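Local coordinates for protein probable porin (Pseudomonas aeruginosa, PDB 2Y0H) that probably works as an outer-membrane porin of the OprD family, a beta-barrel channel for the passage of small solutes, at residues Ser161-His173 against Gly270-Thr282. Sequence-based numbering, arbitrary orientation.
Sequences SDDMYIMGRDKAH and GNDAFPVLNGYTT
Y165 and N278 meet where two long loops of the 18-stranded OprD-family barrel touch, one joining strands 143-154 and 178-186, the other strands 259-269 and 300-309; both are probably extracellular, as in other porins. The backbones meet in a single beta bridge, I166 opposite L277. M167 N donates to V276 O at 2.8 Å in an almost straight bond, and N278 N donates to Y165 O, likewise at 2.8 Å but more bent (137° at the hydrogen).

N278 CB sits over one face of the Y165 ring, 3.5 Å from the centroid, a CH-pi contact; K171 CA lies over the opposite face, so the ring is sandwiched. From CB, the chi1 of 65° tucks N278 CG over its own backbone, which lays the amide on the Y165 ring, 13° from parallel. N278 CG rests by Y165 CD1 and CE1, N278 ND2 comes 3.5 Å from Y165 CE1, and N278 OD1 accepts from Y165 N at 3.0 Å, the donor standing well above the carbonyl plane.

Beyond the bridge, I166 CG2 leans on P275. R169 NH1 and D272 OD1 approach obliquely, 4.1 Å apart, too far for a salt bridge; R169 NH2 bonds S240 OG and P242 O, and D272 OD2 accepts from D244 N. The M167 side chain adds a further contact: CB packs on V276 CG2, the chain bends at chi2 and chi3, and M167 SD stands over the Y280 ring face at a distance, 4.9 Å from the centroid, a loose Met-aromatic contact. One water donates to M167 O and accepts from V276 N at 3.3 Å.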
loop_
_atom_site.group_PDB
_atom_site.type_symbol
_atom_site.label_atom_id
_atom_site.label_comp_id
_atom_site.label_asym_id
_atom_site.label_seq_id
_atom_site.Cartn_x
_atom_site.Cartn_y
_atom_site.Cartn_z
ATOM N N SER A 161 18.181 14.121 -3.937
ATOM C CA SER A 161 16.937 14.790 -4.306
ATOM C C SER A 161 15.763 14.238 -3.502
ATOM O O SER A 161 14.673 14.021 -4.042
ATOM C CB SER A 161 16.663 14.624 -5.804
ATOM O OG SER A 161 16.368 13.273 -6.121
ATOM N N ASP A 162 15.987 14.014 -2.213
ATOM C CA ASP A 162 14.970 13.417 -1.358
ATOM C C ASP A 162 14.199 14.470 -0.546
ATOM O O ASP A 162 14.036 15.617 -0.978
ATOM C CB ASP A 162 15.587 12.356 -0.434
ATOM C CG ASP A 162 16.070 11.116 -1.188
ATOM O OD1 ASP A 162 16.054 11.123 -2.440
ATOM O OD2 ASP A 162 16.460 10.127 -0.522
ATOM N N ASP A 163 13.743 14.066 0.632
ATOM C CA ASP A 163 12.773 14.823 1.427
ATOM C C ASP A 163 11.363 14.578 0.937
ATOM O O ASP A 163 11.134 14.306 -0.243
ATOM C CB ASP A 163 13.070 16.320 1.462
ATOM C CG ASP A 163 14.355 16.629 2.175
ATOM O OD1 ASP A 163 14.871 15.726 2.865
ATOM O OD2 ASP A 163 14.851 17.762 2.033
ATOM N N MET A 164 10.423 14.696 1.866
ATOM C CA MET A 164 9.051 14.266 1.656
ATOM C C MET A 164 8.069 15.424 1.493
ATOM O O MET A 164 8.266 16.521 2.024
ATOM C CB MET A 164 8.628 13.352 2.807
ATOM C CG MET A 164 9.396 12.049 2.818
ATOM S SD MET A 164 9.327 11.212 4.403
ATOM C CE MET A 164 10.237 12.362 5.454
ATOM N N TYR A 165 7.004 15.170 0.751
ATOM C CA TYR A 165 6.003 16.195 0.503
ATOM C C TYR A 165 4.700 15.491 0.156
ATOM O O TYR A 165 4.692 14.283 -0.070
ATOM C CB TYR A 165 6.468 17.162 -0.604
ATOM C CG TYR A 165 6.846 16.493 -1.923
ATOM C CD1 TYR A 165 8.116 15.952 -2.119
ATOM C CD2 TYR A 165 5.924 16.393 -2.958
ATOM C CE1 TYR A 165 8.461 15.348 -3.317
ATOM C CE2 TYR A 165 6.253 15.790 -4.153
ATOM C CZ TYR A 165 7.520 15.269 -4.329
ATOM O OH TYR A 165 7.836 14.664 -5.519
ATOM N N ILE A 166 3.593 16.225 0.155
ATOM C CA ILE A 166 2.315 15.657 -0.260
ATOM C C ILE A 166 2.389 15.342 -1.742
ATOM O O ILE A 166 2.820 16.185 -2.532
ATOM C CB ILE A 166 1.138 16.625 -0.010
ATOM C CG1 ILE A 166 0.919 16.846 1.501
ATOM C CG2 ILE A 166 -0.132 16.116 -0.730
ATOM C CD1 ILE A 166 0.063 18.072 1.845
ATOM N N MET A 167 1.973 14.129 -2.109
ATOM C CA MET A 167 1.936 13.703 -3.510
ATOM C C MET A 167 1.125 14.687 -4.351
ATOM O O MET A 167 -0.050 14.928 -4.062
ATOM C CB MET A 167 1.294 12.320 -3.616
ATOM C CG MET A 167 1.266 11.728 -5.030
ATOM S SD MET A 167 2.871 11.100 -5.584
ATOM C CE MET A 167 3.699 12.609 -6.104
ATOM N N GLY A 168 1.749 15.249 -5.385
ATOM C CA GLY A 168 1.090 16.249 -6.219
ATOM C C GLY A 168 1.482 17.696 -5.934
ATOM O O GLY A 168 1.067 18.600 -6.659
ATOM N N ARG A 169 2.287 17.935 -4.900
ATOM C CA ARG A 169 2.675 19.316 -4.574
ATOM C C ARG A 169 4.180 19.647 -4.747
ATOM O O ARG A 169 4.952 18.840 -5.273
ATOM C CB ARG A 169 2.141 19.741 -3.183
ATOM C CG ARG A 169 1.051 18.824 -2.626
ATOM C CD ARG A 169 -0.259 19.517 -2.213
ATOM N NE ARG A 169 -0.105 20.464 -1.124
ATOM C CZ ARG A 169 -1.093 20.937 -0.356
ATOM N NH1 ARG A 169 -2.347 20.546 -0.514
ATOM N NH2 ARG A 169 -0.818 21.817 0.597
ATOM N N ASP A 170 4.574 20.839 -4.295
ATOM C CA ASP A 170 5.913 21.408 -4.543
ATOM C C ASP A 170 7.089 20.627 -3.916
ATOM O O ASP A 170 7.342 20.717 -2.702
ATOM C CB ASP A 170 5.938 22.873 -4.069
ATOM C CG ASP A 170 7.248 23.585 -4.392
ATOM O OD1 ASP A 170 8.127 22.984 -5.060
ATOM O OD2 ASP A 170 7.395 24.760 -3.966
ATOM N N LYS A 171 7.828 19.882 -4.736
ATOM C CA LYS A 171 8.916 19.088 -4.187
ATOM C C LYS A 171 10.012 19.988 -3.596
ATOM O O LYS A 171 10.850 19.539 -2.818
ATOM C CB LYS A 171 9.479 18.133 -5.233
ATOM C CG LYS A 171 10.724 18.627 -5.943
ATOM C CD LYS A 171 11.313 17.501 -6.787
ATOM C CE LYS A 171 11.156 17.773 -8.272
ATOM N NZ LYS A 171 12.036 18.890 -8.726
ATOM N N ALA A 172 9.983 21.268 -3.956
ATOM C CA ALA A 172 10.902 22.245 -3.385
ATOM C C ALA A 172 10.520 22.642 -1.949
ATOM O O ALA A 172 11.376 23.008 -1.146
ATOM C CB ALA A 172 10.988 23.475 -4.283
ATOM N N HIS A 173 9.237 22.572 -1.616
ATOM C CA HIS A 173 8.835 22.839 -0.242
ATOM C C HIS A 173 8.616 21.521 0.518
ATOM O O HIS A 173 7.487 21.125 0.823
ATOM C CB HIS A 173 7.626 23.782 -0.197
ATOM C CG HIS A 173 7.986 25.226 -0.397
ATOM N ND1 HIS A 173 7.069 26.251 -0.272
ATOM C CD2 HIS A 173 9.171 25.819 -0.686
ATOM C CE1 HIS A 173 7.672 27.408 -0.482
ATOM N NE2 HIS A 173 8.947 27.174 -0.740
ATOM N N GLY A 270 -13.941 18.484 1.606
ATOM C CA GLY A 270 -13.035 19.615 1.734
ATOM C C GLY A 270 -12.520 19.975 0.358
ATOM O O GLY A 270 -12.918 19.367 -0.633
ATOM N N ASN A 271 -11.635 20.955 0.252
ATOM C CA ASN A 271 -11.228 21.311 -1.107
ATOM C C ASN A 271 -10.008 20.564 -1.656
ATOM O O ASN A 271 -9.698 20.696 -2.841
ATOM C CB ASN A 271 -11.095 22.826 -1.294
ATOM C CG ASN A 271 -9.758 23.330 -0.882
ATOM O OD1 ASN A 271 -9.303 23.041 0.226
ATOM N ND2 ASN A 271 -9.091 24.064 -1.774
ATOM N N ASP A 272 -9.344 19.759 -0.817
ATOM C CA ASP A 272 -8.165 19.001 -1.246
ATOM C C ASP A 272 -8.398 17.507 -1.497
ATOM O O ASP A 272 -9.270 16.885 -0.898
ATOM C CB ASP A 272 -7.022 19.165 -0.237
ATOM C CG ASP A 272 -6.474 20.577 -0.213
ATOM O OD1 ASP A 272 -6.335 21.156 -1.311
ATOM O OD2 ASP A 272 -6.206 21.108 0.893
ATOM N N ALA A 273 -7.589 16.942 -2.381
ATOM C CA ALA A 273 -7.474 15.501 -2.490
ATOM C C ALA A 273 -6.914 14.943 -1.183
ATOM O O ALA A 273 -6.314 15.664 -0.400
ATOM C CB ALA A 273 -6.557 15.126 -3.655
ATOM N N PHE A 274 -7.116 13.651 -0.956
ATOM C CA PHE A 274 -6.527 12.968 0.182
ATOM C C PHE A 274 -4.989 13.014 0.138
ATOM O O PHE A 274 -4.379 12.541 -0.822
ATOM C CB PHE A 274 -7.007 11.515 0.214
ATOM C CG PHE A 274 -6.485 10.727 1.378
ATOM C CD1 PHE A 274 -6.740 11.148 2.686
ATOM C CD2 PHE A 274 -5.745 9.561 1.172
ATOM C CE1 PHE A 274 -6.272 10.426 3.769
ATOM C CE2 PHE A 274 -5.263 8.819 2.253
ATOM C CZ PHE A 274 -5.529 9.250 3.558
ATOM N N PRO A 275 -4.365 13.584 1.179
ATOM C CA PRO A 275 -2.898 13.688 1.230
ATOM C C PRO A 275 -2.224 12.340 1.467
ATOM O O PRO A 275 -2.567 11.638 2.426
ATOM C CB PRO A 275 -2.653 14.608 2.430
ATOM C CG PRO A 275 -3.985 15.302 2.671
ATOM C CD PRO A 275 -5.010 14.299 2.293
ATOM N N VAL A 276 -1.301 11.978 0.578
ATOM C CA VAL A 276 -0.369 10.880 0.821
ATOM C C VAL A 276 1.036 11.392 0.608
ATOM O O VAL A 276 1.235 12.374 -0.116
ATOM C CB VAL A 276 -0.612 9.675 -0.123
ATOM C CG1 VAL A 276 -1.840 8.900 0.312
ATOM C CG2 VAL A 276 -0.756 10.140 -1.582
ATOM N N LEU A 277 2.011 10.729 1.230
ATOM C CA LEU A 277 3.423 11.024 0.985
ATOM C C LEU A 277 3.802 10.783 -0.482
ATOM O O LEU A 277 3.277 9.872 -1.126
ATOM C CB LEU A 277 4.318 10.176 1.896
ATOM C CG LEU A 277 4.180 10.450 3.400
ATOM C CD1 LEU A 277 4.979 9.447 4.234
ATOM C CD2 LEU A 277 4.606 11.880 3.718
ATOM N N ASN A 278 4.717 11.599 -0.996
ATOM C CA ASN A 278 5.200 11.468 -2.371
ATOM C C ASN A 278 5.875 10.114 -2.601
ATOM O O ASN A 278 6.263 9.431 -1.651
ATOM C CB ASN A 278 6.225 12.558 -2.660
ATOM C CG ASN A 278 7.462 12.387 -1.820
ATOM O OD1 ASN A 278 7.421 12.564 -0.600
ATOM N ND2 ASN A 278 8.555 11.972 -2.449
ATOM N N GLY A 279 6.029 9.742 -3.867
ATOM C CA GLY A 279 6.661 8.484 -4.231
ATOM C C GLY A 279 5.640 7.386 -4.481
ATOM O O GLY A 279 5.931 6.206 -4.329
ATOM N N TYR A 280 4.433 7.779 -4.858
ATOM C CA TYR A 280 3.356 6.820 -5.117
ATOM C C TYR A 280 3.033 5.922 -3.915
ATOM O O TYR A 280 2.599 4.781 -4.064
ATOM C CB TYR A 280 3.667 5.982 -6.365
ATOM C CG TYR A 280 3.732 6.810 -7.634
ATOM C CD1 TYR A 280 2.567 7.290 -8.235
ATOM C CD2 TYR A 280 4.953 7.119 -8.225
ATOM C CE1 TYR A 280 2.616 8.045 -9.395
ATOM C CE2 TYR A 280 5.015 7.876 -9.386
ATOM C CZ TYR A 280 3.842 8.336 -9.967
ATOM O OH TYR A 280 3.898 9.088 -11.119
ATOM N N THR A 281 3.261 6.447 -2.723
ATOM C CA THR A 281 2.820 5.786 -1.516
ATOM C C THR A 281 1.347 5.443 -1.680
ATOM O O THR A 281 0.582 6.207 -2.255
ATOM C CB THR A 281 3.003 6.715 -0.319
ATOM O OG1 THR A 281 4.321 7.272 -0.374
ATOM C CG2 THR A 281 2.830 5.955 0.988
ATOM N N THR A 282 0.957 4.282 -1.188
ATOM C CA THR A 282 -0.394 3.778 -1.397
ATOM C C THR A 282 -1.320 4.426 -0.379
ATOM O O THR A 282 -1.082 4.321 0.822
ATOM C CB THR A 282 -0.426 2.252 -1.198
ATOM O OG1 THR A 282 0.598 1.643 -1.999
ATOM C CG2 THR A 282 -1.785 1.673 -1.567
HETATM O O HOH W 1 -1.717 13.608 -2.230
#